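Local coordinates for PDZ domain protein (Parabacteroides distasonis, PDB 4L8N), which is of unknown function but binds magnesium and combines a DUF4136 domain with PDZ domains, which probably recognise peptides, at residues K146-S151 / L186-F191; F244-I249 / V280-M285; Q370-K375 / Y386-D391. One frame throughout, in Å; residues are numbered along the deposited sequence.

Interaction 1 (K146-S151 / L186-F191)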
loop_
_atom_site.group_PDB
_atom_site.type_symbol
_atom_site.label_atom_id
_atom_site.label_comp_id
_atom_site.label_asym_id
_atom_site.label_seq_id
_atom_site.Cartn_x
_atom_site.Cartn_y
_atom_site.Cartn_z
ATOM N N LYS A 146 -29.362 -7.158 5.072
ATOM C CA LYS A 146 -30.074 -7.352 3.813
ATOM C C LYS A 146 -30.388 -6.049 3.038
ATOM O O LYS A 146 -30.669 -6.114 1.836
ATOM C CB LYS A 146 -31.382 -8.125 4.087
ATOM C CG LYS A 146 -31.205 -9.515 4.757
ATOM C CD LYS A 146 -30.655 -10.616 3.803
ATOM C CE LYS A 146 -30.809 -12.018 4.363
ATOM N NZ LYS A 146 -30.291 -13.066 3.433
ATOM N N THR A 147 -30.353 -4.888 3.707
ATOM C CA THR A 147 -30.728 -3.611 3.097
ATOM C C THR A 147 -29.657 -2.536 3.275
ATOM O O THR A 147 -28.890 -2.534 4.255
ATOM C CB THR A 147 -32.108 -3.085 3.631
ATOM O OG1 THR A 147 -32.002 -2.641 4.986
ATOM C CG2 THR A 147 -33.230 -4.109 3.509
ATOM N N PHE A 148 -29.642 -1.588 2.324
ATOM C CA PHE A 148 -28.678 -0.512 2.346
ATOM C C PHE A 148 -29.279 0.806 1.881
ATOM O O PHE A 148 -30.370 0.861 1.327
ATOM C CB PHE A 148 -27.460 -0.880 1.476
ATOM C CG PHE A 148 -27.731 -0.952 -0.009
ATOM C CD1 PHE A 148 -28.362 -2.064 -0.567
ATOM C CD2 PHE A 148 -27.315 0.066 -0.858
ATOM C CE1 PHE A 148 -28.639 -2.118 -1.927
ATOM C CE2 PHE A 148 -27.580 0.007 -2.219
ATOM C CZ PHE A 148 -28.226 -1.091 -2.748
ATOM N N ALA A 149 -28.540 1.873 2.138
ATOM C CA ALA A 149 -28.816 3.237 1.722
ATOM C C ALA A 149 -27.484 3.959 1.662
ATOM O O ALA A 149 -26.514 3.503 2.272
ATOM C CB ALA A 149 -29.782 3.921 2.678
ATOM N N PHE A 150 -27.412 5.033 0.889
ATOM C CA PHE A 150 -26.173 5.786 0.779
ATOM C C PHE A 150 -26.149 6.897 1.784
ATOM O O PHE A 150 -27.203 7.414 2.148
ATOM C CB PHE A 150 -25.993 6.325 -0.644
ATOM C CG PHE A 150 -25.822 5.180 -1.610
ATOM C CD1 PHE A 150 -24.583 4.565 -1.773
ATOM C CD2 PHE A 150 -26.914 4.655 -2.289
ATOM C CE1 PHE A 150 -24.432 3.475 -2.632
ATOM C CE2 PHE A 150 -26.769 3.544 -3.124
ATOM C CZ PHE A 150 -25.525 2.970 -3.303
ATOM N N SER A 151 -24.950 7.253 2.267
ATOM C CA SER A 151 -24.818 8.358 3.202
ATOM C C SER A 151 -24.985 9.686 2.420
ATOM O O SER A 151 -24.841 9.701 1.186
ATOM C CB SER A 151 -23.506 8.278 3.985
ATOM O OG SER A 151 -22.324 8.498 3.235
ATOM N N LEU A 186 -27.483 -1.358 6.510
ATOM C CA LEU A 186 -26.165 -0.819 6.163
ATOM C C LEU A 186 -26.208 0.559 5.564
ATOM O O LEU A 186 -27.064 0.855 4.738
ATOM C CB LEU A 186 -25.483 -1.725 5.104
ATOM C CG LEU A 186 -25.396 -3.198 5.400
ATOM C CD1 LEU A 186 -25.094 -3.973 4.143
ATOM C CD2 LEU A 186 -24.385 -3.454 6.492
ATOM N N LEU A 187 -25.188 1.345 5.865
ATOM C CA LEU A 187 -24.973 2.634 5.243
ATOM C C LEU A 187 -23.711 2.547 4.359
ATOM O O LEU A 187 -22.673 2.062 4.831
ATOM C CB LEU A 187 -24.836 3.706 6.319
ATOM C CG LEU A 187 -24.847 5.161 5.834
ATOM C CD1 LEU A 187 -26.280 5.623 5.520
ATOM C CD2 LEU A 187 -24.199 6.076 6.888
ATOM N N ILE A 188 -23.806 2.967 3.078
ATOM C CA ILE A 188 -22.630 2.960 2.199
ATOM C C ILE A 188 -22.036 4.374 2.169
ATOM O O ILE A 188 -22.762 5.356 2.015
ATOM C CB ILE A 188 -22.884 2.352 0.776
ATOM C CG1 ILE A 188 -22.927 0.804 0.831
ATOM C CG2 ILE A 188 -21.764 2.728 -0.195
ATOM C CD1 ILE A 188 -24.134 0.225 1.257
ATOM N N GLN A 189 -20.720 4.462 2.367
ATOM C CA GLN A 189 -19.959 5.711 2.368
ATOM C C GLN A 189 -18.765 5.609 1.423
ATOM O O GLN A 189 -18.053 4.608 1.415
ATOM C CB GLN A 189 -19.487 6.048 3.793
ATOM C CG GLN A 189 -19.142 7.527 4.028
ATOM C CD GLN A 189 -19.247 7.937 5.498
ATOM O OE1 GLN A 189 -18.395 7.594 6.343
ATOM N NE2 GLN A 189 -20.301 8.691 5.835
ATOM N N THR A 190 -18.557 6.636 0.604
ATOM C CA THR A 190 -17.407 6.627 -0.296
ATOM C C THR A 190 -16.515 7.789 -0.003
ATOM O O THR A 190 -16.960 8.872 0.388
ATOM C CB THR A 190 -17.766 6.569 -1.779
ATOM O OG1 THR A 190 -18.706 7.588 -2.114
ATOM C CG2 THR A 190 -18.282 5.227 -2.175
ATOM N N PHE A 191 -15.238 7.522 -0.151
ATOM C CA PHE A 191 -14.192 8.503 -0.035
ATOM C C PHE A 191 -13.329 8.411 -1.310
ATOM O O PHE A 191 -13.214 7.354 -1.933
ATOM C CB PHE A 191 -13.398 8.341 1.271
ATOM C CG PHE A 191 -12.817 6.972 1.532
ATOM C CD1 PHE A 191 -13.631 5.914 1.932
ATOM C CD2 PHE A 191 -11.450 6.753 1.436
ATOM C CE1 PHE A 191 -13.082 4.662 2.221
ATOM C CE2 PHE A 191 -10.906 5.513 1.741
ATOM C CZ PHE A 191 -11.723 4.476 2.137
HETATM O O HOH W 1 -20.091 9.450 1.639
#
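Strand 147-150 and the first part of strand 186-196 pair in parallel in the mixed sheet of the DUF4136 region. F148 bridges L186, A149 bridges L187 and F150 bridges I188. Four backbone bonds join them. L186 N gives to T147 O and A149 N to L186 O. I188 N reaches A149 O at 2.9 Å, nearly straight at 166°, and S151 N gives to I188 O. F148 CA also brings its hydrogen to L186 O, a CA-H...O contact.

F148, F150, L186 and I188 lie on one face of the sheet. I188 does the touching there with both branches. Its CD1 sits 3.5 Å from F148 CB, and its CG2 lies 3.7 Å from F150 CE1. CG2 stands anti to the backbone N, while CG1, beside that N (chi1 -77°), carries CD1 back toward F148. L172 of helix 158-175 packs on I188, so the helix lies over this face. On the other face, L187 CD2 meets S151 CB at 3.7 Å.

Just past the end of strand 147-150, S151 meets the Q189 amide. NE2 gives to S151 OG at 3.3 Å, with OG close to the amide plane. OE1 bonds S137 of the second subunit. A water lies 2.9 Å from S151 OG. A leucine in place of Q189 would probably leave S151 OG without its amide donor and cut the bond to the second subunit.

Helix 158-175 and short strand 178-179 both lie in the connection. Strands 178-179 and 186-196 flank 147-150. A helix packed on this parallel pair is consistent with a crossover connection of the beta-alpha-beta kind.

Interaction 2 (F244-I249 / V280-M285)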
loop_
_atom_site.group_PDB
_atom_site.type_symbol
_atom_site.label_atom_id
_atom_site.label_comp_id
_atom_site.label_asym_id
_atom_site.label_seq_id
_atom_site.Cartn_x
_atom_site.Cartn_y
_atom_site.Cartn_z
ATOM N N PHE A 244 -9.641 5.895 -4.000
ATOM C CA PHE A 244 -11.058 5.592 -4.149
ATOM C C PHE A 244 -11.404 4.464 -3.181
ATOM O O PHE A 244 -10.754 3.418 -3.173
ATOM C CB PHE A 244 -11.453 5.267 -5.613
ATOM C CG PHE A 244 -12.906 4.890 -5.765
ATOM C CD1 PHE A 244 -13.913 5.822 -5.535
ATOM C CD2 PHE A 244 -13.273 3.599 -6.111
ATOM C CE1 PHE A 244 -15.261 5.456 -5.618
ATOM C CE2 PHE A 244 -14.624 3.240 -6.213
ATOM C CZ PHE A 244 -15.607 4.169 -5.947
ATOM N N GLY A 245 -12.383 4.717 -2.331
ATOM C CA GLY A 245 -12.813 3.753 -1.331
ATOM C C GLY A 245 -14.308 3.607 -1.156
ATOM O O GLY A 245 -15.075 4.542 -1.418
ATOM N N ILE A 246 -14.719 2.396 -0.731
ATOM C CA ILE A 246 -16.098 2.038 -0.389
ATOM C C ILE A 246 -16.068 1.598 1.090
ATOM O O ILE A 246 -15.224 0.778 1.479
ATOM C CB ILE A 246 -16.732 0.963 -1.339
ATOM C CG1 ILE A 246 -16.648 1.370 -2.829
ATOM C CG2 ILE A 246 -18.179 0.627 -0.946
ATOM C CD1 ILE A 246 -16.920 0.202 -3.855
ATOM N N ARG A 247 -16.978 2.176 1.898
ATOM C CA ARG A 247 -17.124 1.876 3.320
ATOM C C ARG A 247 -18.523 1.334 3.555
ATOM O O ARG A 247 -19.496 1.998 3.183
ATOM C CB ARG A 247 -16.858 3.138 4.167
ATOM C CG ARG A 247 -16.300 2.862 5.563
ATOM C CD ARG A 247 -15.956 4.147 6.313
ATOM N NE ARG A 247 -14.511 4.349 6.464
ATOM C CZ ARG A 247 -13.825 5.344 5.908
ATOM N NH1 ARG A 247 -14.447 6.261 5.177
ATOM N NH2 ARG A 247 -12.512 5.434 6.086
ATOM N N ILE A 248 -18.639 0.091 4.123
ATOM C CA ILE A 248 -19.963 -0.521 4.410
ATOM C C ILE A 248 -20.169 -0.495 5.944
ATOM O O ILE A 248 -19.554 -1.288 6.672
ATOM C CB ILE A 248 -20.177 -1.945 3.788
ATOM C CG1 ILE A 248 -20.075 -1.925 2.241
ATOM C CG2 ILE A 248 -21.506 -2.582 4.290
ATOM C CD1 ILE A 248 -20.237 -3.303 1.527
ATOM N N ILE A 249 -20.997 0.455 6.428
ATOM C CA ILE A 249 -21.190 0.682 7.865
ATOM C C ILE A 249 -22.484 0.045 8.393
ATOM O O ILE A 249 -23.578 0.365 7.925
ATOM C CB ILE A 249 -21.143 2.216 8.206
ATOM C CG1 ILE A 249 -19.872 2.904 7.664
ATOM C CG2 ILE A 249 -21.283 2.466 9.711
ATOM C CD1 ILE A 249 -20.183 4.104 6.871
ATOM N N VAL A 280 -15.200 1.480 -13.655
ATOM C CA VAL A 280 -14.366 0.316 -13.964
ATOM C C VAL A 280 -14.127 -0.553 -12.725
ATOM O O VAL A 280 -14.291 -1.764 -12.800
ATOM C CB VAL A 280 -13.016 0.748 -14.622
ATOM C CG1 VAL A 280 -12.073 -0.430 -14.865
ATOM C CG2 VAL A 280 -13.253 1.497 -15.921
ATOM N N HIS A 281 -13.735 0.055 -11.600
ATOM C CA HIS A 281 -13.275 -0.641 -10.392
ATOM C C HIS A 281 -14.327 -0.974 -9.352
ATOM O O HIS A 281 -14.137 -1.994 -8.689
ATOM C CB HIS A 281 -12.122 0.123 -9.771
ATOM C CG HIS A 281 -10.966 0.206 -10.717
ATOM N ND1 HIS A 281 -10.869 1.228 -11.651
ATOM C CD2 HIS A 281 -9.923 -0.647 -10.893
ATOM C CE1 HIS A 281 -9.748 0.994 -12.329
ATOM N NE2 HIS A 281 -9.137 -0.113 -11.904
ATOM N N VAL A 282 -15.447 -0.215 -9.228
ATOM C CA VAL A 282 -16.521 -0.607 -8.288
ATOM C C VAL A 282 -16.877 -2.125 -8.502
ATOM O O VAL A 282 -16.887 -2.865 -7.502
ATOM C CB VAL A 282 -17.800 0.294 -8.367
ATOM C CG1 VAL A 282 -19.045 -0.421 -7.828
ATOM C CG2 VAL A 282 -17.586 1.619 -7.646
ATOM N N PRO A 283 -17.129 -2.610 -9.760
ATOM C CA PRO A 283 -17.459 -4.047 -9.936
ATOM C C PRO A 283 -16.316 -5.005 -9.546
ATOM O O PRO A 283 -16.588 -6.098 -9.059
ATOM C CB PRO A 283 -17.794 -4.165 -11.434
ATOM C CG PRO A 283 -18.025 -2.777 -11.911
ATOM C CD PRO A 283 -17.182 -1.896 -11.059
ATOM N N LEU A 284 -15.055 -4.613 -9.749
ATOM C CA LEU A 284 -13.909 -5.453 -9.360
ATOM C C LEU A 284 -13.738 -5.461 -7.823
ATOM O O LEU A 284 -13.559 -6.526 -7.231
ATOM C CB LEU A 284 -12.605 -4.991 -10.040
ATOM C CG LEU A 284 -12.537 -5.025 -11.557
ATOM C CD1 LEU A 284 -11.328 -4.250 -12.038
ATOM C CD2 LEU A 284 -12.529 -6.472 -12.107
HETATM N N MSE A 285 -13.828 -4.272 -7.186
HETATM C CA MSE A 285 -13.752 -4.073 -5.730
HETATM C C MSE A 285 -14.843 -4.822 -4.967
HETATM O O MSE A 285 -14.558 -5.412 -3.927
HETATM C CB MSE A 285 -13.864 -2.579 -5.406
HETATM C CG MSE A 285 -12.613 -1.807 -5.737
HETATM SE SE MSE A 285 -12.847 0.101 -5.654
HETATM C CE MSE A 285 -13.079 0.229 -3.811
#
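F244 turns the edge of its ring to M285 and V282, where strand 240-250 meets helix 274-285. This is helix-on-sheet packing inside the DUF4136 region, and it includes a Met-aromatic contact. Residue 285 is modelled as selenomethionine. Its SE lies 4.7 Å from the centroid of the F244 ring, 73° off the ring normal, so it meets the rim and not the face. The closest ring atom is F244 CD2, 3.6 Å from M285 SE. Further round the same edge, F244 CZ touches V282 CG2 at 3.6 Å.

F244 holds CG anti to its backbone N (chi1 177°), and the ring extends toward the helix. I246, two residues on, also points that way. V282 crosses it at about a right angle. All the touching residues are buried, and no hydrogen bond joins the two segments. I164 of helix 158-175 also packs on F244, and C167 on V282. F131 of strand 123-135 and C262 of strand 258-268 pack on M285.

The M285 chain bends at its last torsion (chi3 68°), which turns the terminal methyl toward I246: M285 CE ends 3.8 Å from I246 CD1.

Interaction 3 (Q370-K375 / Y386-D391); sequences QYRDPK and YCMFWD
The guanidinium of R372 lies flat on one face of the W390 indole, planes 18° apart. This is a cation-pi stack. R372 CZ stands 3.8 Å from the centroid of the six-membered ring. Y371 O lies at the indole edge, in its plane. At the edge of the guanidinium, NH1 gives a hydrogen bond of 2.8 Å to M388 O, which sits somewhat out of the guanidinium plane. NH2 bonds M116 O, and W390 NE1 bonds Y117 O. These bonds fix the rotation of both flat groups. The R372 chain bends at CG (chi2 -107°), which helps bring its end over the ring.

The backbones meet at a single bridge, R372 with W390. D391 N gives to Y371 O, and D373 N to F389 O at 2.8 Å. M388, modelled as selenomethionine, packs across the aliphatic part of R372, with M388 CE 3.8 Å from R372 CB. Its SE lies 3.6 Å from P374 CA.

D373 OD1 makes an Asx turn with K375 N and a salt bridge with K375 NZ, at 3.0 Å. The two donors reach it from opposite faces of the carboxylate. A water donates to both D373 OD2 and W390 O.

Both segments belong to the long loop between helices 354-367 and 395-402. I398 of helix 395-402 packs on Y371 and W390, and E120, just before strand 123-135, takes the W390 N-H.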
loop_
_atom_site.group_PDB
_atom_site.type_symbol
_atom_site.label_atom_id
_atom_site.label_comp_id
_atom_site.label_asym_id
_atom_site.label_seq_id
_atom_site.Cartn_x
_atom_site.Cartn_y
_atom_site.Cartn_z
ATOM N N GLN A 370 4.129 -13.492 -39.487
ATOM C CA GLN A 370 4.283 -12.296 -40.311
ATOM C C GLN A 370 2.992 -11.459 -40.407
ATOM O O GLN A 370 3.068 -10.254 -40.687
ATOM C CB GLN A 370 4.741 -12.689 -41.721
ATOM C CG GLN A 370 4.083 -13.955 -42.275
ATOM C CD GLN A 370 4.372 -14.175 -43.742
ATOM O OE1 GLN A 370 4.702 -13.243 -44.504
ATOM N NE2 GLN A 370 4.216 -15.418 -44.183
ATOM N N TYR A 371 1.822 -12.095 -40.190
ATOM C CA TYR A 371 0.515 -11.447 -40.280
ATOM C C TYR A 371 -0.063 -11.033 -38.920
ATOM O O TYR A 371 -1.187 -10.545 -38.866
ATOM C CB TYR A 371 -0.489 -12.351 -40.993
ATOM C CG TYR A 371 -0.057 -12.913 -42.329
ATOM C CD1 TYR A 371 0.569 -12.108 -43.280
ATOM C CD2 TYR A 371 -0.385 -14.217 -42.694
ATOM C CE1 TYR A 371 0.934 -12.615 -44.530
ATOM C CE2 TYR A 371 -0.034 -14.731 -43.944
ATOM C CZ TYR A 371 0.625 -13.926 -44.858
ATOM O OH TYR A 371 0.967 -14.442 -46.087
ATOM N N ARG A 372 0.708 -11.200 -37.845
ATOM C CA ARG A 372 0.342 -10.820 -36.485
ATOM C C ARG A 372 0.675 -9.344 -36.246
ATOM O O ARG A 372 1.573 -8.824 -36.910
ATOM C CB ARG A 372 1.103 -11.698 -35.483
ATOM C CG ARG A 372 0.841 -13.181 -35.624
ATOM C CD ARG A 372 -0.022 -13.662 -34.495
ATOM N NE ARG A 372 -0.385 -15.066 -34.650
ATOM C CZ ARG A 372 -1.521 -15.589 -34.203
ATOM N NH1 ARG A 372 -2.409 -14.827 -33.580
ATOM N NH2 ARG A 372 -1.788 -16.873 -34.395
ATOM N N ASP A 373 -0.007 -8.681 -35.282
ATOM C CA ASP A 373 0.226 -7.272 -34.971
ATOM C C ASP A 373 1.021 -7.154 -33.656
ATOM O O ASP A 373 0.470 -7.380 -32.562
ATOM C CB ASP A 373 -1.107 -6.497 -34.918
ATOM C CG ASP A 373 -1.027 -4.991 -34.688
ATOM O OD1 ASP A 373 0.108 -4.451 -34.599
ATOM O OD2 ASP A 373 -2.093 -4.353 -34.584
ATOM N N PRO A 374 2.320 -6.782 -33.756
ATOM C CA PRO A 374 3.168 -6.707 -32.548
ATOM C C PRO A 374 2.783 -5.612 -31.568
ATOM O O PRO A 374 3.168 -5.711 -30.412
ATOM C CB PRO A 374 4.580 -6.500 -33.095
ATOM C CG PRO A 374 4.404 -5.969 -34.465
ATOM C CD PRO A 374 3.105 -6.510 -34.982
ATOM N N LYS A 375 1.966 -4.632 -31.995
ATOM C CA LYS A 375 1.473 -3.544 -31.131
ATOM C C LYS A 375 0.471 -4.073 -30.106
ATOM O O LYS A 375 0.223 -3.399 -29.114
ATOM C CB LYS A 375 0.823 -2.416 -31.962
ATOM C CG LYS A 375 1.795 -1.705 -32.918
ATOM C CD LYS A 375 1.139 -0.621 -33.822
ATOM C CE LYS A 375 0.252 -1.132 -34.955
ATOM N NZ LYS A 375 0.988 -1.973 -35.946
ATOM N N TYR A 386 4.211 -14.240 -26.176
ATOM C CA TYR A 386 4.095 -13.646 -27.502
ATOM C C TYR A 386 2.711 -13.722 -28.139
ATOM O O TYR A 386 2.606 -13.827 -29.366
ATOM C CB TYR A 386 5.168 -14.272 -28.422
ATOM C CG TYR A 386 6.543 -14.300 -27.775
ATOM C CD1 TYR A 386 7.162 -13.123 -27.346
ATOM C CD2 TYR A 386 7.190 -15.505 -27.520
ATOM C CE1 TYR A 386 8.397 -13.146 -26.698
ATOM C CE2 TYR A 386 8.442 -15.539 -26.902
ATOM C CZ TYR A 386 9.045 -14.357 -26.497
ATOM O OH TYR A 386 10.281 -14.395 -25.885
ATOM N N CYS A 387 1.653 -13.553 -27.323
ATOM C CA CYS A 387 0.281 -13.502 -27.821
ATOM C C CYS A 387 0.059 -12.212 -28.612
ATOM O O CYS A 387 0.371 -11.129 -28.135
ATOM C CB CYS A 387 -0.719 -13.621 -26.680
ATOM S SG CYS A 387 -0.585 -15.151 -25.733
HETATM N N MSE A 388 -0.428 -12.335 -29.842
HETATM C CA MSE A 388 -0.706 -11.199 -30.716
HETATM C C MSE A 388 -1.976 -11.448 -31.498
HETATM O O MSE A 388 -2.229 -12.585 -31.931
HETATM C CB MSE A 388 0.453 -10.955 -31.696
HETATM C CG MSE A 388 1.737 -10.473 -31.017
HETATM SE SE MSE A 388 3.217 -10.272 -32.231
HETATM C CE MSE A 388 3.550 -12.041 -32.629
ATOM N N PHE A 389 -2.764 -10.390 -31.719
ATOM C CA PHE A 389 -3.918 -10.531 -32.584
ATOM C C PHE A 389 -3.427 -10.434 -34.017
ATOM O O PHE A 389 -2.268 -10.052 -34.266
ATOM C CB PHE A 389 -4.998 -9.476 -32.288
ATOM C CG PHE A 389 -5.421 -9.449 -30.843
ATOM C CD1 PHE A 389 -5.753 -10.622 -30.177
ATOM C CD2 PHE A 389 -5.494 -8.253 -30.150
ATOM C CE1 PHE A 389 -6.133 -10.600 -28.837
ATOM C CE2 PHE A 389 -5.888 -8.230 -28.812
ATOM C CZ PHE A 389 -6.206 -9.405 -28.166
ATOM N N TRP A 390 -4.305 -10.765 -34.956
ATOM C CA TRP A 390 -3.992 -10.645 -36.362
ATOM C C TRP A 390 -3.940 -9.172 -36.751
ATOM O O TRP A 390 -4.616 -8.336 -36.141
ATOM C CB TRP A 390 -5.057 -11.372 -37.193
ATOM C CG TRP A 390 -5.153 -12.851 -36.957
ATOM C CD1 TRP A 390 -6.231 -13.535 -36.487
ATOM C CD2 TRP A 390 -4.143 -13.830 -37.241
ATOM N NE1 TRP A 390 -5.966 -14.886 -36.470
ATOM C CE2 TRP A 390 -4.684 -15.095 -36.910
ATOM C CE3 TRP A 390 -2.838 -13.764 -37.761
ATOM C CZ2 TRP A 390 -3.974 -16.289 -37.106
ATOM C CZ3 TRP A 390 -2.133 -14.945 -37.941
ATOM C CH2 TRP A 390 -2.697 -16.189 -37.607
ATOM N N ASP A 391 -3.139 -8.851 -37.741
ATOM C CA ASP A 391 -3.050 -7.495 -38.235
ATOM C C ASP A 391 -4.290 -7.287 -39.092
ATOM O O ASP A 391 -4.571 -8.104 -39.981
ATOM C CB ASP A 391 -1.730 -7.325 -39.009
ATOM C CG ASP A 391 -1.449 -5.960 -39.608
ATOM O OD1 ASP A 391 -2.260 -5.500 -40.440
ATOM O OD2 ASP A 391 -0.355 -5.412 -39.344
HETATM O O HOH W 2 -4.417 -6.288 -34.319
#

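In the fold
Interactions 1 and 2 share one sheet, their centres 11 Å apart. Strands 186-196 and 240-250 are neighbours there, with probable hydrogen bonds from R247 N to Q189 O, 2.7 Å, and from L187 N to I249 O, 2.8 Å. Helix 158-175 packs against residues of both contacts. Interaction 3 stands apart, on the opposite side of the chain's centre from interaction 1. Its nearest atoms are about 17 Å from interaction 2 and about 32 Å from interaction 1. All three lie away from the magnesium-binding residues E239 and D270. Ethanol, probably from crystallisation, is bound about 4 Å from the M388 side chain of interaction 3.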